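Local coordinates for protein vaginolysin (Gardnerella vaginalis, PDB 5IMY) that probably binds cholesterol in host cell membranes and perforates them as a secreted toxin of the cholesterol-dependent cytolysin family, at residues 107-112 against 245-250; 95-100 against 352-357. One frame throughout, in Å; residues are numbered along the deposited sequence.

Both contacts lie within the thiol-activated cytolysin region, their centres about 9 Å apart, with strand 94-96 as shared ground. Contact 2 is core: strands 94-96 and 347-354 flank strand 253-261, and only buried apolar groups meet. Contact 1 lies toward the edge, joining two loops that flank this sheet, one of them leading directly into strand 253-261. Half of its touching residues are buried (Ile109, Val247) and half exposed (Ser110, Arg245), so a methyl contact is combined with a carbonyl over a guanidinium. Phe95 and Arg96 link the two: Leu108 CD2 packs on Phe95 CE1, and Arg96 lies against Arg245 and Val247.

Contact 1: 107-112 against 245-250; sequences SLISAN and RGVDNK
The carbonyl O of Ser110 lies over one face of the Arg245 guanidinium, 3.3 Å from NE and 3.5 Å from both CD and CZ of that arginine. It is displaced toward the rim of the group. The N-H of NE lies in the guanidinium plane and does not point up at this oxygen, so this is not a hydrogen bond, and the attraction is probably electrostatic. Arg245 reaches Ser110 with its chain extended from CG to NE. The last torsion then turns the guanidinium out of that line (chi4 -70°), presenting a face and not an N-H to the carbonyl. At the margin, Arg245 NH1 comes within 4.2 Å of Ser110 CB.

Deeper in, Ile109 and Val247 reach toward each other tip to tip. The methyl CG2 of Val247 stands 4.1 Å from both CD1 and CG2 of Ile109, touching the two branches of the isoleucine together. In Val247 it is CG1 that lies anti to the backbone N (chi1 -175°), which leaves CG2 beside that N and turned to Ile109. Arg96 of strand 94-96 packs against both Arg245 and Val247, while the backbone of Ile109 bonds to Leu94.

Segment 245-250 leaves helix 240-243 through a Schellman motif whose C-prime residue is Gly246, at positive phi. Gly246 lies between Arg245, which meets Ser110, and Val247, which meets Ile109. The segment then runs on toward strand 253-261, with Val247 O held by the hydroxyl of Tyr28.

The chemistry is therefore split by depth: two buried aliphatic side chains meet inside, and at the exposed side a carbonyl oxygen faces a positive group without a directed N-H, an attraction probably less directional than a hydrogen bond.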
ATOM      1  N   SER A 107      36.157  16.852 -26.341  1.00 34.65           N
ATOM      2  CA  SER A 107      37.336  17.077 -27.164  1.00 38.86           C
ATOM      3  C   SER A 107      37.238  18.450 -27.811  1.00 35.35           C
ATOM      4  O   SER A 107      36.160  18.868 -28.245  1.00 33.10           O
ATOM      5  CB  SER A 107      37.476  15.997 -28.240  1.00 43.09           C
ATOM      6  OG  SER A 107      36.351  15.987 -29.102  1.00 53.24           O
ATOM      7  N   LEU A 108      38.368  19.146 -27.870  1.00 35.37           N
ATOM      8  CA  LEU A 108      38.387  20.495 -28.409  1.00 36.18           C
ATOM      9  C   LEU A 108      38.184  20.475 -29.921  1.00 39.37           C
ATOM     10  O   LEU A 108      38.430  19.474 -30.600  1.00 39.29           O
ATOM     11  CB  LEU A 108      39.709  21.185 -28.078  1.00 36.14           C
ATOM     12  CG  LEU A 108      40.042  21.304 -26.591  1.00 40.59           C
ATOM     13  CD1 LEU A 108      41.504  21.668 -26.398  1.00 46.44           C
ATOM     14  CD2 LEU A 108      39.144  22.335 -25.930  1.00 40.51           C
ATOM     15  N   ILE A 109      37.713  21.602 -30.440  1.00 41.96           N
ATOM     16  CA  ILE A 109      37.689  21.862 -31.874  1.00 40.94           C
ATOM     17  C   ILE A 109      38.916  22.703 -32.182  1.00 36.66           C
ATOM     18  O   ILE A 109      39.007  23.863 -31.762  1.00 36.85           O
ATOM     19  CB  ILE A 109      36.403  22.577 -32.309  1.00 40.52           C
ATOM     20  CG1 ILE A 109      35.176  21.730 -31.966  1.00 32.36           C
ATOM     21  CG2 ILE A 109      36.436  22.863 -33.810  1.00 41.84           C
ATOM     22  CD1 ILE A 109      33.869  22.484 -32.082  1.00 32.65           C
ATOM     23  N   SER A 110      39.874  22.121 -32.897  1.00 41.33           N
ATOM     24  CA  SER A 110      41.067  22.854 -33.292  1.00 54.29           C
ATOM     25  C   SER A 110      40.707  23.804 -34.426  1.00 47.13           C
ATOM     26  O   SER A 110      40.171  23.379 -35.455  1.00 50.65           O
ATOM     27  CB  SER A 110      42.173  21.894 -33.720  1.00 59.42           C
ATOM     28  OG  SER A 110      41.891  20.573 -33.296  1.00 64.47           O
ATOM     29  N   ALA A 111      40.987  25.087 -34.232  1.00 43.85           N
ATOM     30  CA  ALA A 111      40.702  26.090 -35.248  1.00 44.09           C
ATOM     31  C   ALA A 111      41.433  27.365 -34.869  1.00 51.59           C
ATOM     32  O   ALA A 111      41.779  27.579 -33.703  1.00 60.08           O
ATOM     33  CB  ALA A 111      39.200  26.354 -35.382  1.00 46.67           C
ATOM     34  N   ASN A 112      41.675  28.201 -35.869  1.00 54.48           N
ATOM     35  CA  ASN A 112      42.289  29.490 -35.611  1.00 55.09           C
ATOM     36  C   ASN A 112      41.299  30.371 -34.864  1.00 51.92           C
ATOM     37  O   ASN A 112      40.247  30.722 -35.404  1.00 48.83           O
ATOM     38  CB  ASN A 112      42.721  30.149 -36.918  1.00 59.65           C
ATOM     39  CG  ASN A 112      43.661  29.279 -37.725  1.00 62.59           C
ATOM     40  OD1 ASN A 112      44.389  28.456 -37.173  1.00 54.63           O
ATOM     41  ND2 ASN A 112      43.652  29.459 -39.040  1.00 74.97           N
ATOM     42  N   ARG A 245      36.101  18.451 -40.330  1.00 58.02           N
ATOM     43  CA  ARG A 245      36.386  18.397 -38.894  1.00 53.72           C
ATOM     44  C   ARG A 245      35.152  17.902 -38.153  1.00 47.27           C
ATOM     45  O   ARG A 245      35.228  17.565 -36.968  1.00 46.34           O
ATOM     46  CB  ARG A 245      36.820  19.740 -38.298  1.00 50.51           C
ATOM     47  CG  ARG A 245      38.264  20.111 -38.605  1.00 56.68           C
ATOM     48  CD  ARG A 245      38.657  21.389 -37.892  1.00 59.38           C
ATOM     49  NE  ARG A 245      39.932  21.901 -38.378  1.00 61.25           N
ATOM     50  CZ  ARG A 245      41.107  21.324 -38.144  1.00 65.43           C
ATOM     51  NH1 ARG A 245      41.175  20.206 -37.432  1.00 60.59           N
ATOM     52  NH2 ARG A 245      42.215  21.864 -38.630  1.00 81.27           N
ATOM     53  N   GLY A 246      34.013  17.866 -38.838  1.00 45.34           N
ATOM     54  CA  GLY A 246      32.806  17.320 -38.258  1.00 48.37           C
ATOM     55  C   GLY A 246      31.985  18.290 -37.445  1.00 46.05           C
ATOM     56  O   GLY A 246      31.302  17.869 -36.505  1.00 45.22           O
ATOM     57  N   VAL A 247      32.030  19.578 -37.769  1.00 43.85           N
ATOM     58  CA  VAL A 247      31.192  20.584 -37.118  1.00 47.39           C
ATOM     59  C   VAL A 247      30.033  20.865 -38.065  1.00 49.76           C
ATOM     60  O   VAL A 247      30.141  21.690 -38.975  1.00 49.41           O
ATOM     61  CB  VAL A 247      31.976  21.853 -36.776  1.00 45.00           C
ATOM     62  CG1 VAL A 247      31.097  22.817 -35.994  1.00 48.62           C
ATOM     63  CG2 VAL A 247      33.228  21.510 -35.983  1.00 43.43           C
ATOM     64  N   ASP A 248      28.920  20.169 -37.846  1.00 46.81           N
ATOM     65  CA  ASP A 248      27.732  20.306 -38.671  1.00 53.73           C
ATOM     66  C   ASP A 248      26.522  20.071 -37.776  1.00 49.81           C
ATOM     67  O   ASP A 248      26.652  19.867 -36.563  1.00 47.40           O
ATOM     68  CB  ASP A 248      27.771  19.331 -39.853  1.00 67.33           C
ATOM     69  CG  ASP A 248      28.087  17.909 -39.429  1.00 57.85           C
ATOM     70  OD1 ASP A 248      28.568  17.719 -38.294  1.00 53.53           O
ATOM     71  OD2 ASP A 248      27.859  16.983 -40.234  1.00 69.23           O
ATOM     72  N   ASN A 249      25.331  20.096 -38.378  1.00 50.09           N
ATOM     73  CA  ASN A 249      24.119  19.935 -37.583  1.00 58.33           C
ATOM     74  C   ASN A 249      24.031  18.571 -36.912  1.00 51.70           C
ATOM     75  O   ASN A 249      23.185  18.393 -36.031  1.00 49.08           O
ATOM     76  CB  ASN A 249      22.859  20.170 -38.427  1.00 58.41           C
ATOM     77  CG  ASN A 249      23.051  19.859 -39.897  1.00 63.60           C
ATOM     78  OD1 ASN A 249      23.756  18.918 -40.261  1.00 73.78           O
ATOM     79  ND2 ASN A 249      22.421  20.660 -40.752  1.00 53.56           N
ATOM     80  N   LYS A 250      24.875  17.613 -37.294  1.00 50.61           N
ATOM     81  CA  LYS A 250      24.952  16.357 -36.557  1.00 46.13           C
ATOM     82  C   LYS A 250      25.784  16.495 -35.289  1.00 50.15           C
ATOM     83  O   LYS A 250      25.571  15.749 -34.326  1.00 48.03           O
ATOM     84  CB  LYS A 250      25.544  15.259 -37.442  1.00 53.81           C
ATOM     85  CG  LYS A 250      24.516  14.501 -38.270  1.00 54.53           C
ATOM     86  CD  LYS A 250      24.991  13.088 -38.576  1.00 73.21           C
ATOM     87  CE  LYS A 250      24.936  12.193 -37.340  1.00 75.42           C
ATOM     88  NZ  LYS A 250      25.889  11.054 -37.431  1.00 86.61           N
TER

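Contact 2: 95-100 against 352-357; sequences FRADKN and TSFVKD
Strands 94-96 and 347-354 share a sense, each being antiparallel to strand 253-261 between them, but they are strongly twisted against each other and their chains part after Ala97 and Phe354; Phe95 is nearest Thr352 and Ala97 nearest Phe354, with CA atoms 8.7 Å and 8.6 Å apart. That spacing belongs to two strands separated by a third. In this large antiparallel sheet of the cytolysin, the middle strand bonds through its backbone to both: Val254 pairs with Phe95, and Tyr255 with Ser353. Across it the outer two meet through side chains alone.

The methyl CG2 of Thr352 comes to the edge of the Phe95 ring, near its plane, 4.3 Å from CD2. The threonine torsion (chi1 68°) sets OG1 between its own backbone N and carbonyl carbon, leaving CG2 to make the approach. Val254 and Val256 of the middle strand also touch this ring, as do Pro106 and Leu108, so the phenylalanine sits in an apolar core.

Two residues along, the roles are exchanged: here the ring comes from 352-357 and the methyl from 95-100. Ala97 CB points at the other segment and meets the Phe354 ring obliquely, 4.3 Å from CE1. The same ring rests on Val254 and meets Tyr34 with the planes at about 40°. All four touching residues are buried.

Beyond strand 94-96 the chain bends sharply at Ala97, the centre of an inverse gamma turn closed by a weak bond from Asp98 N to Arg96 O (2.8 Å). Asp98 then becomes the N-cap of helix 99-102. Its OD2 accepts a weak but fairly straight bond from Asn100 N, 3.5 Å long with an angle of 160° at the hydrogen.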
ATOM      1  N   PHE A  95      33.751  22.861 -28.099  1.00 32.15           N
ATOM      2  CA  PHE A  95      33.535  21.427 -28.215  1.00 31.51           C
ATOM      3  C   PHE A  95      32.492  21.160 -29.288  1.00 30.18           C
ATOM      4  O   PHE A  95      31.821  22.070 -29.782  1.00 40.13           O
ATOM      5  CB  PHE A  95      33.050  20.800 -26.900  1.00 32.91           C
ATOM      6  CG  PHE A  95      33.822  21.225 -25.688  1.00 32.09           C
ATOM      7  CD1 PHE A  95      35.204  21.255 -25.695  1.00 35.40           C
ATOM      8  CD2 PHE A  95      33.152  21.584 -24.533  1.00 35.45           C
ATOM      9  CE1 PHE A  95      35.904  21.643 -24.568  1.00 36.50           C
ATOM     10  CE2 PHE A  95      33.843  21.973 -23.407  1.00 41.87           C
ATOM     11  CZ  PHE A  95      35.220  22.003 -23.424  1.00 40.05           C
ATOM     12  N   ARG A  96      32.358  19.887 -29.639  1.00 33.06           N
ATOM     13  CA  ARG A  96      31.194  19.403 -30.363  1.00 34.24           C
ATOM     14  C   ARG A  96      30.191  18.836 -29.371  1.00 35.83           C
ATOM     15  O   ARG A  96      30.563  18.149 -28.415  1.00 34.95           O
ATOM     16  CB  ARG A  96      31.588  18.325 -31.373  1.00 37.57           C
ATOM     17  CG  ARG A  96      32.411  18.840 -32.533  1.00 37.29           C
ATOM     18  CD  ARG A  96      33.087  17.708 -33.283  1.00 38.22           C
ATOM     19  NE  ARG A  96      34.202  18.207 -34.084  1.00 41.51           N
ATOM     20  CZ  ARG A  96      35.483  18.151 -33.727  1.00 44.49           C
ATOM     21  NH1 ARG A  96      35.847  17.599 -32.575  1.00 47.72           N
ATOM     22  NH2 ARG A  96      36.411  18.646 -34.535  1.00 47.90           N
ATOM     23  N   ALA A  97      28.914  19.141 -29.592  1.00 39.05           N
ATOM     24  CA  ALA A  97      27.837  18.538 -28.812  1.00 31.87           C
ATOM     25  C   ALA A  97      27.681  17.099 -29.295  1.00 37.51           C
ATOM     26  O   ALA A  97      26.780  16.754 -30.062  1.00 39.17           O
ATOM     27  CB  ALA A  97      26.547  19.334 -28.960  1.00 34.87           C
ATOM     28  N   ASP A  98      28.592  16.247 -28.837  1.00 35.29           N
ATOM     29  CA  ASP A  98      28.708  14.886 -29.348  1.00 43.01           C
ATOM     30  C   ASP A  98      28.707  13.911 -28.173  1.00 37.89           C
ATOM     31  O   ASP A  98      28.314  14.239 -27.046  1.00 35.01           O
ATOM     32  CB  ASP A  98      29.969  14.749 -30.210  1.00 39.46           C
ATOM     33  CG  ASP A  98      31.241  14.769 -29.385  1.00 49.29           C
ATOM     34  OD1 ASP A  98      31.300  15.532 -28.397  1.00 45.87           O
ATOM     35  OD2 ASP A  98      32.180  14.016 -29.718  1.00 61.43           O
ATOM     36  N   LYS A  99      29.163  12.682 -28.433  1.00 41.12           N
ATOM     37  CA  LYS A  99      29.160  11.648 -27.403  1.00 41.42           C
ATOM     38  C   LYS A  99      30.195  11.936 -26.323  1.00 41.82           C
ATOM     39  O   LYS A  99      29.964  11.649 -25.142  1.00 45.37           O
ATOM     40  CB  LYS A  99      29.420  10.280 -28.034  1.00 38.53           C
ATOM     41  CG  LYS A  99      29.055   9.109 -27.139  1.00 44.32           C
ATOM     42  CD  LYS A  99      29.831   7.857 -27.513  1.00 45.46           C
ATOM     43  CE  LYS A  99      29.396   6.657 -26.684  1.00 64.94           C
ATOM     44  NZ  LYS A  99      30.156   6.529 -25.406  1.00 74.62           N
ATOM     45  N   ASN A 100      31.344  12.495 -26.705  1.00 41.08           N
ATOM     46  CA  ASN A 100      32.387  12.783 -25.727  1.00 39.23           C
ATOM     47  C   ASN A 100      31.889  13.759 -24.669  1.00 39.82           C
ATOM     48  O   ASN A 100      32.071  13.535 -23.466  1.00 40.39           O
ATOM     49  CB  ASN A 100      33.626  13.335 -26.433  1.00 45.14           C
ATOM     50  CG  ASN A 100      34.413  12.259 -27.157  1.00 51.77           C
ATOM     51  OD1 ASN A 100      34.425  11.098 -26.745  1.00 52.55           O
ATOM     52  ND2 ASN A 100      35.077  12.642 -28.241  1.00 52.56           N
ATOM     53  N   THR A 352      28.182  24.906 -20.843  1.00 33.33           N
ATOM     54  CA  THR A 352      28.364  25.109 -22.271  1.00 29.99           C
ATOM     55  C   THR A 352      27.133  25.786 -22.860  1.00 31.31           C
ATOM     56  O   THR A 352      26.006  25.565 -22.412  1.00 37.21           O
ATOM     57  CB  THR A 352      28.613  23.785 -23.006  1.00 29.73           C
ATOM     58  OG1 THR A 352      27.426  22.981 -22.971  1.00 39.42           O
ATOM     59  CG2 THR A 352      29.768  23.021 -22.374  1.00 29.19           C
ATOM     60  N   SER A 353      27.369  26.617 -23.871  1.00 36.35           N
ATOM     61  CA  SER A 353      26.310  27.289 -24.604  1.00 33.45           C
ATOM     62  C   SER A 353      26.522  27.064 -26.094  1.00 34.82           C
ATOM     63  O   SER A 353      27.658  26.948 -26.563  1.00 29.91           O
ATOM     64  CB  SER A 353      26.283  28.792 -24.298  1.00 33.95           C
ATOM     65  OG  SER A 353      26.057  29.026 -22.920  1.00 34.76           O
ATOM     66  N   PHE A 354      25.420  26.994 -26.834  1.00 39.46           N
ATOM     67  CA  PHE A 354      25.500  26.774 -28.271  1.00 38.87           C
ATOM     68  C   PHE A 354      26.041  28.014 -28.972  1.00 32.71           C
ATOM     69  O   PHE A 354      25.664  29.143 -28.655  1.00 35.53           O
ATOM     70  CB  PHE A 354      24.127  26.418 -28.837  1.00 37.18           C
ATOM     71  CG  PHE A 354      23.666  25.030 -28.491  1.00 34.56           C
ATOM     72  CD1 PHE A 354      24.268  23.923 -29.067  1.00 40.00           C
ATOM     73  CD2 PHE A 354      22.622  24.832 -27.601  1.00 39.09           C
ATOM     74  CE1 PHE A 354      23.845  22.645 -28.756  1.00 37.07           C
ATOM     75  CE2 PHE A 354      22.194  23.556 -27.287  1.00 37.44           C
ATOM     76  CZ  PHE A 354      22.806  22.461 -27.865  1.00 30.37           C
ATOM     77  N   VAL A 355      26.932  27.792 -29.940  1.00 37.62           N
ATOM     78  CA  VAL A 355      27.494  28.902 -30.704  1.00 34.54           C
ATOM     79  C   VAL A 355      26.411  29.578 -31.535  1.00 31.71           C
ATOM     80  O   VAL A 355      26.423  30.801 -31.719  1.00 36.89           O
ATOM     81  CB  VAL A 355      28.651  28.400 -31.590  1.00 31.44           C
ATOM     82  CG1 VAL A 355      29.157  29.511 -32.510  1.00 36.61           C
ATOM     83  CG2 VAL A 355      29.783  27.865 -30.724  1.00 38.88           C
ATOM     84  N   LYS A 356      25.455  28.797 -32.044  1.00 36.00           N
ATOM     85  CA  LYS A 356      24.465  29.335 -32.973  1.00 41.82           C
ATOM     86  C   LYS A 356      23.694  30.496 -32.354  1.00 43.55           C
ATOM     87  O   LYS A 356      23.546  31.556 -32.972  1.00 46.71           O
ATOM     88  CB  LYS A 356      23.505  28.226 -33.411  1.00 45.74           C
ATOM     89  CG  LYS A 356      22.473  28.676 -34.445  1.00 41.16           C
ATOM     90  CD  LYS A 356      21.078  28.139 -34.147  1.00 58.49           C
ATOM     91  CE  LYS A 356      20.834  26.773 -34.774  1.00 53.63           C
ATOM     92  NZ  LYS A 356      19.567  26.771 -35.561  1.00 55.93           N
ATOM     93  N   ASP A 357      23.187  30.313 -31.132  1.00 42.27           N
ATOM     94  CA  ASP A 357      22.312  31.302 -30.510  1.00 44.84           C
ATOM     95  C   ASP A 357      22.713  31.644 -29.079  1.00 42.21           C
ATOM     96  O   ASP A 357      21.955  32.335 -28.388  1.00 42.24           O
ATOM     97  CB  ASP A 357      20.860  30.810 -30.532  1.00 51.57           C
ATOM     98  CG  ASP A 357      20.703  29.432 -29.922  1.00 51.14           C
ATOM     99  OD1 ASP A 357      21.628  28.988 -29.210  1.00 45.28           O
ATOM    100  OD2 ASP A 357      19.654  28.794 -30.154  1.00 56.38           O
TER